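Local coordinates for protein Exo-beta-1,3-glucanase (Streptomyces sp. SirexAA-E, PDB 4PEY) that hydrolyses laminarin and laminarioligosaccharides as a secreted exo-beta-1,3-glucanase of glycoside hydrolase family 55, yielding glucose and laminaribiose, at residues 416-421 with 437-442; 457-462 with 477-482; 347-352 with 381-386; 397-402 with 431-436. The protein carries 1 engineered substitution. One frame throughout, in Å; residues are numbered along the deposited sequence.

Contact 1. Residues 416-421 with 437-442; sequences RADYGV and HFNKYD. With BGC (beta-D-glucopyranose), chain B.
Phe438, next after His437, whose NE2 donates to O3 of the chain B glucose over 2.8 Å, lays its ring across Gly420 in a CH-pi contact: Gly420 CA stands 3.5 Å from the centroid, 8° off the ring normal. At the ring edge Phe438 CD1 comes within 3.2 Å of Ala417 O. Asn439 holds Ala417 twice. Its N donates to Ala417 O, and its OD1 takes Ala417 N at 2.9 Å, in a bond straight at hydrogen (169°) although the donor sits 44° out of the amide plane. Lys440 N donates to Asp418 O. The lysine chain runs beside Asp418 in the same direction, CE 3.6 Å from OD2, then bends at its end so that NZ reaches Tyr477 OH; in the conformer described, Arg416 NE and NH1 grip the carboxylate side-on. Tyr441 O accepts a weak bond from Gly420 N and another from a water that also donates to Val421 O, and its ring lies alongside Tyr419. Asp442 O accepts Val421 N at 2.9 Å, while Asp442 OD1 forms a salt bridge with Lys459. Such backbone bonding between successive turns is characteristic of the right-handed parallel beta-helix, here beside the sugar-binding site.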
# COMPACT_ATOMS: atom_id res chain seq x y z
N ARG A 416 -14.92 -9.59 -12.41
CA ARG A 416 -15.64 -9.70 -11.16
C ARG A 416 -14.71 -10.07 -10.00
O ARG A 416 -13.90 -10.99 -10.13
CB ARG A 416 -16.75 -10.74 -11.28
CG ARG A 416 -17.48 -10.99 -9.98
CD ARG A 416 -18.57 -12.03 -10.14
NE ARG A 416 -19.23 -12.29 -8.88
CZ ARG A 416 -20.19 -13.19 -8.71
NH1 ARG A 416 -20.74 -13.37 -7.52
NH2 ARG A 416 -20.59 -13.92 -9.75
N ALA A 417 -14.85 -9.35 -8.90
CA ALA A 417 -14.12 -9.66 -7.67
C ALA A 417 -15.00 -9.19 -6.52
O ALA A 417 -15.11 -7.99 -6.26
CB ALA A 417 -12.74 -8.98 -7.65
N ASP A 418 -15.67 -10.13 -5.86
CA ASP A 418 -16.70 -9.77 -4.89
C ASP A 418 -16.14 -9.10 -3.63
O ASP A 418 -16.67 -8.10 -3.17
CB ASP A 418 -17.53 -10.99 -4.48
CG ASP A 418 -18.61 -11.34 -5.50
OD1 ASP A 418 -18.86 -10.53 -6.42
OD2 ASP A 418 -19.22 -12.42 -5.37
N TYR A 419 -15.07 -9.67 -3.07
CA TYR A 419 -14.59 -9.24 -1.75
C TYR A 419 -13.11 -8.87 -1.78
O TYR A 419 -12.29 -9.61 -2.34
CB TYR A 419 -14.82 -10.35 -0.72
CG TYR A 419 -16.24 -10.89 -0.69
CD1 TYR A 419 -17.28 -10.14 -0.14
CD2 TYR A 419 -16.54 -12.14 -1.21
CE1 TYR A 419 -18.58 -10.63 -0.11
CE2 TYR A 419 -17.83 -12.64 -1.19
CZ TYR A 419 -18.85 -11.89 -0.63
OH TYR A 419 -20.13 -12.39 -0.62
N GLY A 420 -12.77 -7.74 -1.19
CA GLY A 420 -11.38 -7.29 -1.18
C GLY A 420 -10.58 -7.92 -0.06
O GLY A 420 -9.81 -8.85 -0.28
N VAL A 421 -10.78 -7.43 1.16
CA VAL A 421 -10.08 -7.93 2.34
C VAL A 421 -11.09 -8.45 3.36
O VAL A 421 -12.10 -7.80 3.63
CB VAL A 421 -9.22 -6.82 3.00
CG1 VAL A 421 -8.51 -7.34 4.25
CG2 VAL A 421 -8.21 -6.25 1.99
N HIS A 437 -13.29 -0.86 -5.50
CA HIS A 437 -14.07 -1.25 -6.68
C HIS A 437 -14.64 -2.68 -6.67
O HIS A 437 -15.10 -3.15 -7.71
CB HIS A 437 -13.25 -1.07 -7.97
CG HIS A 437 -12.63 0.29 -8.12
ND1 HIS A 437 -13.34 1.47 -7.98
CD2 HIS A 437 -11.36 0.66 -8.40
CE1 HIS A 437 -12.53 2.50 -8.16
NE2 HIS A 437 -11.32 2.03 -8.42
N PHE A 438 -14.65 -3.35 -5.52
CA PHE A 438 -15.15 -4.72 -5.46
C PHE A 438 -16.66 -4.80 -5.66
O PHE A 438 -17.39 -3.83 -5.40
CB PHE A 438 -14.68 -5.37 -4.15
CG PHE A 438 -13.21 -5.60 -4.16
CD1 PHE A 438 -12.69 -6.79 -4.63
CD2 PHE A 438 -12.34 -4.56 -3.84
CE1 PHE A 438 -11.32 -6.97 -4.73
CE2 PHE A 438 -10.98 -4.73 -3.95
CZ PHE A 438 -10.46 -5.93 -4.40
N ASN A 439 -17.13 -5.93 -6.19
CA ASN A 439 -18.56 -6.04 -6.51
C ASN A 439 -19.43 -6.07 -5.26
O ASN A 439 -20.59 -5.66 -5.30
CB ASN A 439 -18.86 -7.29 -7.37
CG ASN A 439 -18.16 -7.27 -8.72
OD1 ASN A 439 -16.93 -7.28 -8.80
ND2 ASN A 439 -18.94 -7.30 -9.80
N LYS A 440 -18.88 -6.57 -4.15
CA LYS A 440 -19.60 -6.61 -2.88
C LYS A 440 -18.83 -5.84 -1.79
O LYS A 440 -18.48 -4.68 -2.01
CB LYS A 440 -19.90 -8.06 -2.49
CG LYS A 440 -20.76 -8.74 -3.57
CD LYS A 440 -21.28 -10.10 -3.15
CE LYS A 440 -22.14 -10.70 -4.27
NZ LYS A 440 -23.32 -9.83 -4.59
N TYR A 441 -18.58 -6.45 -0.63
CA TYR A 441 -17.88 -5.74 0.44
C TYR A 441 -16.39 -5.57 0.15
O TYR A 441 -15.66 -6.57 0.06
CB TYR A 441 -18.01 -6.48 1.79
CG TYR A 441 -19.40 -6.62 2.35
CD1 TYR A 441 -20.14 -5.51 2.71
CD2 TYR A 441 -19.94 -7.88 2.57
CE1 TYR A 441 -21.42 -5.65 3.26
CE2 TYR A 441 -21.20 -8.03 3.12
CZ TYR A 441 -21.94 -6.91 3.45
OH TYR A 441 -23.19 -7.06 4.00
N ASP A 442 -15.92 -4.33 0.05
CA ASP A 442 -14.49 -4.13 -0.15
C ASP A 442 -13.69 -4.64 1.05
O ASP A 442 -12.72 -5.36 0.87
CB ASP A 442 -14.20 -2.66 -0.43
CG ASP A 442 -15.09 -2.10 -1.52
OD1 ASP A 442 -16.28 -1.85 -1.22
OD2 ASP A 442 -14.62 -1.92 -2.67
C2 BGC B . -9.46 5.76 -8.19
C3 BGC B . -8.54 4.71 -8.80
C4 BGC B . -8.72 4.69 -10.31
C5 BGC B . -8.47 6.08 -10.87
C6 BGC B . -8.60 6.09 -12.39
C1 BGC B . -9.38 7.10 -8.92
O2 BGC B . -9.14 5.92 -6.81
O3 BGC B . -8.86 3.44 -8.28
O4 BGC B . -7.85 3.76 -10.90
O5 BGC B . -9.44 6.95 -10.33
O6 BGC B . -9.96 5.93 -12.74
O HOH W 1 -14.45 -8.30 1.94

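Contact 2. Residues 457-462 with 477-482; sequences NAKAYD and YAAYKV. Engineered in segment 457-462: Ala458 (natural residue Glu). With BGC (beta-D-glucopyranose), chain C; BGC (beta-D-glucopyranose), chain B.
A small, buried contact, carried by one lysine-to-carbonyl hydrogen bond and one methyl group, joins Asn457, near the end of strand 450-458, and Lys459, just beyond it, to Tyr477 and Ala479 in the loop that leads into strand 480-482 of the beta-helix. Lys459 NZ donates to Tyr477 O over 2.8 Å, tilted 29° from the carbonyl plane. Bends at chi2 (-61°) and chi3 (-59°) curl the lysine chain so that its ammonium meets the loop. NZ is also in a salt bridge with Asp442, and Tyr477 O takes a second donor, Gln508 NE2, so both partners of the bond are held from elsewhere. The methyl of Ala479 lies against the Asn457 amide, CB 3.2 Å from OD1, and near Lys459, CB 4.1 Å from CD. That amide is fixed at both ends, OD1 by Ser496 OG and ND2 by Val435 O. Ala458, engineered in place of the natural Glu at the position assigned to the proton donor, points away from segment 477-482. Farther along, Tyr461 OH lies 3.0 Å from O4 of the chain C glucose, and its ring meets His437 edge-to-face. Asn457 thus sits between strands 429-436 and 489-498, while Ala479 is backbone-bonded to Val443 and Tyr480 packs between strands 443-445 and 512-513.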
# COMPACT_ATOMS: atom_id res chain seq x y z
N ASN A 457 -11.41 4.16 0.14
CA ASN A 457 -12.15 3.31 -0.76
C ASN A 457 -12.81 4.11 -1.87
O ASN A 457 -13.17 5.27 -1.67
CB ASN A 457 -13.23 2.53 -0.00
CG ASN A 457 -14.29 1.97 -0.92
OD1 ASN A 457 -15.32 2.60 -1.18
ND2 ASN A 457 -14.05 0.77 -1.44
N ALA A 458 -12.94 3.49 -3.04
CA ALA A 458 -13.92 3.93 -4.03
C ALA A 458 -14.73 2.71 -4.40
O ALA A 458 -14.18 1.62 -4.53
CB ALA A 458 -13.26 4.55 -5.25
N LYS A 459 -16.04 2.88 -4.55
CA LYS A 459 -16.92 1.77 -4.89
C LYS A 459 -16.78 1.43 -6.37
O LYS A 459 -16.22 2.20 -7.15
CB LYS A 459 -18.37 2.11 -4.54
CG LYS A 459 -18.64 2.20 -3.02
CD LYS A 459 -18.36 0.89 -2.27
CE LYS A 459 -19.21 -0.26 -2.78
NZ LYS A 459 -18.87 -1.56 -2.13
N ALA A 460 -17.26 0.25 -6.75
CA ALA A 460 -17.29 -0.16 -8.16
C ALA A 460 -17.99 0.89 -9.02
O ALA A 460 -19.08 1.34 -8.67
CB ALA A 460 -17.99 -1.51 -8.31
N TYR A 461 -17.38 1.26 -10.14
CA TYR A 461 -17.98 2.25 -11.04
C TYR A 461 -19.01 1.63 -11.98
O TYR A 461 -19.87 2.34 -12.54
CB TYR A 461 -16.93 2.95 -11.91
CG TYR A 461 -15.83 3.67 -11.17
CD1 TYR A 461 -15.94 3.99 -9.82
CD2 TYR A 461 -14.67 4.05 -11.85
CE1 TYR A 461 -14.91 4.66 -9.16
CE2 TYR A 461 -13.65 4.72 -11.20
CZ TYR A 461 -13.78 5.02 -9.86
OH TYR A 461 -12.76 5.69 -9.22
N ASP A 462 -18.91 0.32 -12.18
CA ASP A 462 -19.56 -0.31 -13.32
C ASP A 462 -20.76 -1.19 -12.96
O ASP A 462 -21.21 -2.00 -13.77
CB ASP A 462 -18.52 -1.11 -14.14
CG ASP A 462 -17.67 -2.07 -13.30
OD1 ASP A 462 -17.77 -2.08 -12.06
OD2 ASP A 462 -16.87 -2.80 -13.92
N TYR A 477 -23.33 -2.69 -0.97
CA TYR A 477 -22.50 -3.33 0.03
C TYR A 477 -21.56 -2.30 0.61
O TYR A 477 -20.88 -1.60 -0.14
CB TYR A 477 -21.69 -4.47 -0.57
CG TYR A 477 -22.52 -5.65 -1.04
CD1 TYR A 477 -23.20 -5.61 -2.26
CD2 TYR A 477 -22.61 -6.80 -0.27
CE1 TYR A 477 -23.96 -6.70 -2.68
CE2 TYR A 477 -23.36 -7.88 -0.68
CZ TYR A 477 -24.04 -7.83 -1.88
OH TYR A 477 -24.77 -8.92 -2.27
N ALA A 478 -21.51 -2.18 1.94
CA ALA A 478 -20.56 -1.26 2.57
C ALA A 478 -19.13 -1.42 2.03
O ALA A 478 -18.69 -2.53 1.71
CB ALA A 478 -20.56 -1.45 4.08
N ALA A 479 -18.41 -0.31 1.93
CA ALA A 479 -16.97 -0.35 1.66
C ALA A 479 -16.20 -0.97 2.83
O ALA A 479 -15.12 -1.52 2.64
CB ALA A 479 -16.46 1.04 1.38
N TYR A 480 -16.76 -0.84 4.03
CA TYR A 480 -16.11 -1.30 5.25
C TYR A 480 -17.19 -1.78 6.20
O TYR A 480 -17.96 -0.98 6.73
CB TYR A 480 -15.27 -0.18 5.85
CG TYR A 480 -14.32 -0.54 6.98
CD1 TYR A 480 -14.77 -0.68 8.29
CD2 TYR A 480 -12.95 -0.66 6.74
CE1 TYR A 480 -13.89 -0.97 9.33
CE2 TYR A 480 -12.06 -0.95 7.77
CZ TYR A 480 -12.53 -1.08 9.06
OH TYR A 480 -11.65 -1.35 10.09
N LYS A 481 -17.25 -3.09 6.39
CA LYS A 481 -18.27 -3.73 7.21
C LYS A 481 -17.65 -4.43 8.40
O LYS A 481 -16.78 -5.28 8.25
CB LYS A 481 -19.06 -4.76 6.39
CG LYS A 481 -20.04 -5.55 7.25
CD LYS A 481 -20.65 -6.72 6.50
CE LYS A 481 -21.61 -7.51 7.39
NZ LYS A 481 -22.86 -6.76 7.73
N VAL A 482 -18.11 -4.06 9.60
CA VAL A 482 -17.80 -4.79 10.81
C VAL A 482 -18.99 -5.68 11.12
O VAL A 482 -20.12 -5.19 11.25
CB VAL A 482 -17.52 -3.83 11.99
CG1 VAL A 482 -17.18 -4.60 13.26
CG2 VAL A 482 -16.38 -2.87 11.62
C2 BGC C . -10.85 10.20 -8.44
C3 BGC C . -10.75 9.02 -9.40
C4 BGC C . -12.06 8.86 -10.16
C5 BGC C . -12.41 10.18 -10.84
C6 BGC C . -13.72 10.04 -11.61
C1 BGC C . -11.36 11.46 -9.14
O2 BGC C . -9.56 10.47 -7.93
O3 BGC C . -10.49 7.88 -8.55
O4 BGC C . -11.92 7.82 -11.10
O5 BGC C . -12.55 11.18 -9.85
O6 BGC C . -13.99 11.26 -12.28
C2 BGC B . -9.46 5.76 -8.19
C3 BGC B . -8.54 4.71 -8.80
C4 BGC B . -8.72 4.69 -10.31
C5 BGC B . -8.47 6.08 -10.87
C6 BGC B . -8.60 6.09 -12.39
C1 BGC B . -9.38 7.10 -8.92
O2 BGC B . -9.14 5.92 -6.81
O3 BGC B . -8.86 3.44 -8.28
O4 BGC B . -7.85 3.76 -10.90
O5 BGC B . -9.44 6.95 -10.33
O6 BGC B . -9.96 5.93 -12.74

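Contact 3. Residues 347-352 with 381-386; sequences ETLVEV and GKATTS
Glu347 and Thr385 open a backbone ladder between parallel strands on neighbouring turns of the right-handed beta-helix, with Thr348 and Thr385 paired in register. Thr385 N donates to Glu347 O over 3.1 Å. The same oxygen accepts a hydrogen bond from a water at 2.8 Å, so Glu347 O is held by two partners; in the conformer described, that water also bonds Thr385 OG1. Leu349 N is shared between two acceptors, both weakly: Thr385 O at 3.3 Å and Ser386 O at 3.2 Å. Ser386 O has a better donor in Val350 N, 2.9 Å away. Thr385 O is further approached by the CA-H of Thr348, which lies 3.1 Å from it at CA. Within its own segment Thr348 OG1 donates to the anti side of Glu351 OE2, and it is also bonded to Thr322 OG1 of the preceding turn; chi1 of 61° places OG1 between the backbone N and the carbonyl carbon, from where it reaches the Glu351 carboxylate two residues on from Leu349. Thr384 OG1 is served by Asn345 ND2, just before segment 347-352. On the buried side, where Val339 and Val373 also pack, Leu349 turns toward segment 381-386, its CD1 resting 3.6 Å from Ala383 CB and 3.7 Å from Ser386 OG.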
# COMPACT_ATOMS: atom_id res chain seq x y z
N GLU A 347 -10.19 -18.54 -5.59
CA GLU A 347 -11.04 -18.41 -4.41
C GLU A 347 -10.46 -17.37 -3.44
O GLU A 347 -11.18 -16.54 -2.88
CB GLU A 347 -11.20 -19.76 -3.73
CG GLU A 347 -12.10 -19.74 -2.51
CD GLU A 347 -12.40 -21.13 -1.99
OE1 GLU A 347 -11.96 -22.12 -2.62
OE2 GLU A 347 -13.09 -21.23 -0.95
N THR A 348 -9.14 -17.42 -3.27
CA THR A 348 -8.40 -16.40 -2.51
C THR A 348 -7.10 -16.10 -3.24
O THR A 348 -6.57 -16.98 -3.92
CB THR A 348 -8.07 -16.84 -1.08
OG1 THR A 348 -7.24 -18.01 -1.12
CG2 THR A 348 -9.32 -17.14 -0.27
N LEU A 349 -6.58 -14.88 -3.11
CA LEU A 349 -5.27 -14.57 -3.69
C LEU A 349 -4.14 -14.64 -2.65
O LEU A 349 -3.05 -15.12 -2.94
CB LEU A 349 -5.28 -13.19 -4.37
CG LEU A 349 -6.10 -13.15 -5.66
CD1 LEU A 349 -6.29 -11.73 -6.16
CD2 LEU A 349 -5.49 -14.02 -6.77
N VAL A 350 -4.42 -14.15 -1.44
CA VAL A 350 -3.47 -14.16 -0.33
C VAL A 350 -4.18 -14.62 0.94
O VAL A 350 -5.23 -14.07 1.28
CB VAL A 350 -2.84 -12.77 -0.10
CG1 VAL A 350 -1.87 -12.79 1.09
CG2 VAL A 350 -2.14 -12.26 -1.37
N GLU A 351 -3.61 -15.61 1.62
CA GLU A 351 -4.12 -16.06 2.92
C GLU A 351 -3.04 -15.93 3.98
O GLU A 351 -1.94 -16.46 3.81
CB GLU A 351 -4.61 -17.51 2.86
CG GLU A 351 -5.82 -17.71 1.98
CD GLU A 351 -6.27 -19.17 1.90
OE1 GLU A 351 -5.84 -19.99 2.75
OE2 GLU A 351 -7.05 -19.49 0.98
N VAL A 352 -3.35 -15.22 5.06
CA VAL A 352 -2.42 -15.09 6.17
C VAL A 352 -2.97 -15.91 7.33
O VAL A 352 -3.91 -15.49 8.01
CB VAL A 352 -2.22 -13.62 6.60
CG1 VAL A 352 -1.15 -13.53 7.69
CG2 VAL A 352 -1.84 -12.76 5.40
N GLY A 381 -8.96 -10.72 -15.13
CA GLY A 381 -8.55 -11.34 -13.88
C GLY A 381 -9.76 -11.48 -12.98
O GLY A 381 -10.68 -10.66 -13.05
N LYS A 382 -9.78 -12.52 -12.16
CA LYS A 382 -10.90 -12.79 -11.25
C LYS A 382 -10.42 -13.41 -9.94
O LYS A 382 -9.55 -14.28 -9.94
CB LYS A 382 -11.93 -13.73 -11.89
CG LYS A 382 -12.72 -13.13 -13.04
CD LYS A 382 -13.61 -14.22 -13.63
CE LYS A 382 -14.40 -13.72 -14.81
NZ LYS A 382 -15.18 -14.84 -15.38
N ALA A 383 -11.02 -12.97 -8.83
CA ALA A 383 -10.82 -13.61 -7.54
C ALA A 383 -12.03 -13.36 -6.64
O ALA A 383 -12.62 -12.29 -6.69
CB ALA A 383 -9.55 -13.09 -6.86
N THR A 384 -12.40 -14.35 -5.83
CA THR A 384 -13.57 -14.20 -4.95
C THR A 384 -13.25 -13.29 -3.76
O THR A 384 -13.95 -12.29 -3.52
CB THR A 384 -14.07 -15.57 -4.46
OG1 THR A 384 -14.46 -16.35 -5.60
CG2 THR A 384 -15.27 -15.41 -3.54
N THR A 385 -12.20 -13.63 -3.02
CA THR A 385 -11.72 -12.80 -1.91
C THR A 385 -10.22 -12.57 -2.09
O THR A 385 -9.47 -13.53 -2.23
CB THR A 385 -11.98 -13.45 -0.53
OG1 THR A 385 -13.35 -13.86 -0.44
CG2 THR A 385 -11.67 -12.48 0.59
N SER A 386 -9.78 -11.32 -2.09
CA SER A 386 -8.38 -11.09 -2.42
C SER A 386 -7.42 -11.39 -1.27
O SER A 386 -6.48 -12.17 -1.44
CB SER A 386 -8.17 -9.67 -2.93
OG SER A 386 -8.67 -9.56 -4.27
O HOH W 2 -13.16 -16.64 -0.95

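Contact 4. Residues 397-402 with 431-436; sequences DHTWVW and TGLFVE. With BGC (beta-D-glucopyranose), chain B.
Trp400 meets Glu436 at its indole edge: NE1 donates to OE1 over 2.9 Å, in the plane of the indole, on the anti side of the carboxylate but well out of its plane, the two groups being turned 46° apart. One face of Trp400 carries Trp402 CB, and in turn the rim of Trp400, at CH2, lies over one face of Trp402. The edge of Trp402 faces the chain B glucose, where NE1 donates to sugar O3 over 3.1 Å. That hydroxyl donates to Glu436 OE1 at 2.6 Å, so OE1 is gripped by indole and sugar together, while sugar O2 donates to OE2, also at 2.6 Å. Gln456 NE2 is a second partner of OE2. The His398 ring has Gly432 O and Phe434 at its edge, CD2 3.7 Å from Phe434 CE1 with the planes 72° apart, and it stacks on Tyr157. The indoles, Phe434 and the carboxylate project from adjoining parallel strands of the beta-helix, 399-402 and 433-436, whose axes are 4° apart; His398 sits at the corner just before. Trp402 and Glu436 are substrate-binding residues near the C-terminal ends. Backbone bonds alternate between the strands, among them Phe434 N to Thr399 O and Val401 N to Phe434 O. On the other face Thr399 CG2 is tight against Leu433 CD1 at 3.5 Å. At the far end Thr431 OG1 donates to Asp397 OD1, which Tyr157 OH also reaches.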
# COMPACT_ATOMS: atom_id res chain seq x y z
N ASP A 397 0.41 -3.02 6.90
CA ASP A 397 0.96 -1.67 6.88
C ASP A 397 1.28 -1.25 5.45
O ASP A 397 2.35 -1.55 4.92
CB ASP A 397 2.20 -1.60 7.79
CG ASP A 397 2.96 -0.30 7.68
OD1 ASP A 397 2.32 0.78 7.69
OD2 ASP A 397 4.21 -0.35 7.58
N HIS A 398 0.31 -0.55 4.87
CA HIS A 398 0.20 -0.17 3.45
C HIS A 398 -0.14 -1.32 2.51
O HIS A 398 0.71 -2.13 2.12
CB HIS A 398 1.46 0.51 2.91
CG HIS A 398 1.22 1.24 1.63
ND1 HIS A 398 2.19 1.45 0.68
CD2 HIS A 398 0.09 1.81 1.15
CE1 HIS A 398 1.68 2.12 -0.33
NE2 HIS A 398 0.40 2.35 -0.08
N THR A 399 -1.42 -1.38 2.15
CA THR A 399 -1.86 -2.26 1.09
C THR A 399 -2.78 -1.48 0.15
O THR A 399 -3.44 -0.53 0.56
CB THR A 399 -2.59 -3.51 1.65
OG1 THR A 399 -2.83 -4.43 0.59
CG2 THR A 399 -3.90 -3.15 2.30
N TRP A 400 -2.75 -1.86 -1.13
CA TRP A 400 -3.73 -1.41 -2.11
C TRP A 400 -4.29 -2.65 -2.74
O TRP A 400 -3.57 -3.39 -3.43
CB TRP A 400 -3.12 -0.51 -3.20
CG TRP A 400 -4.12 0.14 -4.17
CD1 TRP A 400 -5.38 0.60 -3.89
CD2 TRP A 400 -3.91 0.40 -5.57
NE1 TRP A 400 -5.96 1.15 -5.03
CE2 TRP A 400 -5.07 1.04 -6.06
CE3 TRP A 400 -2.84 0.18 -6.44
CZ2 TRP A 400 -5.18 1.45 -7.39
CZ3 TRP A 400 -2.96 0.59 -7.77
CH2 TRP A 400 -4.13 1.20 -8.23
N VAL A 401 -5.57 -2.89 -2.50
CA VAL A 401 -6.25 -4.06 -3.02
C VAL A 401 -7.28 -3.51 -4.00
O VAL A 401 -8.23 -2.83 -3.60
CB VAL A 401 -6.88 -4.89 -1.87
CG1 VAL A 401 -7.64 -6.09 -2.41
CG2 VAL A 401 -5.80 -5.32 -0.90
N TRP A 402 -7.07 -3.79 -5.28
CA TRP A 402 -7.70 -3.01 -6.35
C TRP A 402 -8.32 -3.86 -7.44
O TRP A 402 -7.60 -4.51 -8.21
CB TRP A 402 -6.65 -2.07 -6.96
CG TRP A 402 -7.08 -1.12 -8.07
CD1 TRP A 402 -7.83 0.02 -7.94
CD2 TRP A 402 -6.69 -1.19 -9.45
NE1 TRP A 402 -7.94 0.66 -9.16
CE2 TRP A 402 -7.26 -0.07 -10.10
CE3 TRP A 402 -5.92 -2.09 -10.20
CZ2 TRP A 402 -7.07 0.18 -11.46
CZ3 TRP A 402 -5.75 -1.85 -11.55
CH2 TRP A 402 -6.32 -0.72 -12.17
N THR A 431 -2.71 -0.15 9.01
CA THR A 431 -2.28 1.24 8.91
C THR A 431 -2.05 1.58 7.43
O THR A 431 -1.14 1.04 6.80
CB THR A 431 -1.00 1.49 9.76
OG1 THR A 431 0.02 0.55 9.41
CG2 THR A 431 -1.30 1.35 11.25
N GLY A 432 -2.88 2.46 6.87
CA GLY A 432 -2.77 2.78 5.46
C GLY A 432 -3.46 1.77 4.56
O GLY A 432 -2.82 1.11 3.73
N LEU A 433 -4.78 1.66 4.72
CA LEU A 433 -5.57 0.65 4.03
C LEU A 433 -6.30 1.25 2.82
O LEU A 433 -7.13 2.14 2.99
CB LEU A 433 -6.56 0.03 5.01
CG LEU A 433 -7.51 -1.08 4.55
CD1 LEU A 433 -6.72 -2.30 4.15
CD2 LEU A 433 -8.49 -1.42 5.68
N PHE A 434 -5.98 0.78 1.62
CA PHE A 434 -6.58 1.29 0.39
C PHE A 434 -7.25 0.12 -0.33
O PHE A 434 -6.55 -0.80 -0.74
CB PHE A 434 -5.53 1.91 -0.56
CG PHE A 434 -4.73 3.06 0.01
CD1 PHE A 434 -3.75 2.85 0.97
CD2 PHE A 434 -4.90 4.35 -0.50
CE1 PHE A 434 -3.00 3.91 1.46
CE2 PHE A 434 -4.14 5.41 -0.04
CZ PHE A 434 -3.18 5.19 0.95
N VAL A 435 -8.57 0.13 -0.47
CA VAL A 435 -9.27 -1.00 -1.09
C VAL A 435 -10.40 -0.47 -1.97
O VAL A 435 -11.22 0.31 -1.49
CB VAL A 435 -9.86 -1.98 -0.03
CG1 VAL A 435 -10.45 -3.22 -0.72
CG2 VAL A 435 -8.80 -2.39 0.98
N GLU A 436 -10.44 -0.88 -3.24
CA GLU A 436 -11.35 -0.25 -4.21
C GLU A 436 -12.01 -1.15 -5.25
O GLU A 436 -11.36 -2.05 -5.80
CB GLU A 436 -10.63 0.83 -5.01
CG GLU A 436 -9.85 1.86 -4.21
CD GLU A 436 -9.30 2.91 -5.13
OE1 GLU A 436 -8.33 2.59 -5.86
OE2 GLU A 436 -9.87 4.02 -5.18
C2 BGC B . -9.46 5.76 -8.19
C3 BGC B . -8.54 4.71 -8.80
C4 BGC B . -8.72 4.69 -10.31
C5 BGC B . -8.47 6.08 -10.87
C6 BGC B . -8.60 6.09 -12.39
C1 BGC B . -9.38 7.10 -8.92
O2 BGC B . -9.14 5.92 -6.81
O3 BGC B . -8.86 3.44 -8.28
O4 BGC B . -7.85 3.76 -10.90
O5 BGC B . -9.44 6.95 -10.33
O6 BGC B . -9.96 5.93 -12.74

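In the fold
From the N terminus, contact 3 closes first, pairing 347-352 with 381-386 across one turn of the beta-helix. Contacts 4 and 1 then cross: segment 416-421 lies within the loop closed by contact 4, and its partner 437-442 follows directly on segment 431-436. Contact 2 comes last, in series. Contacts 3, 1 and 2 all reach one parallel face of the helix, which contains strands 348-352, 385-389, 419-423 and 480-482; Tyr419 is backbone-bonded to Thr384 and Ser386 of contact 3. Contact 4 belongs to another face, where strand 429-436 adjoins 450-458 of contact 2. Contacts 1, 2 and 4 converge on the chain B glucose.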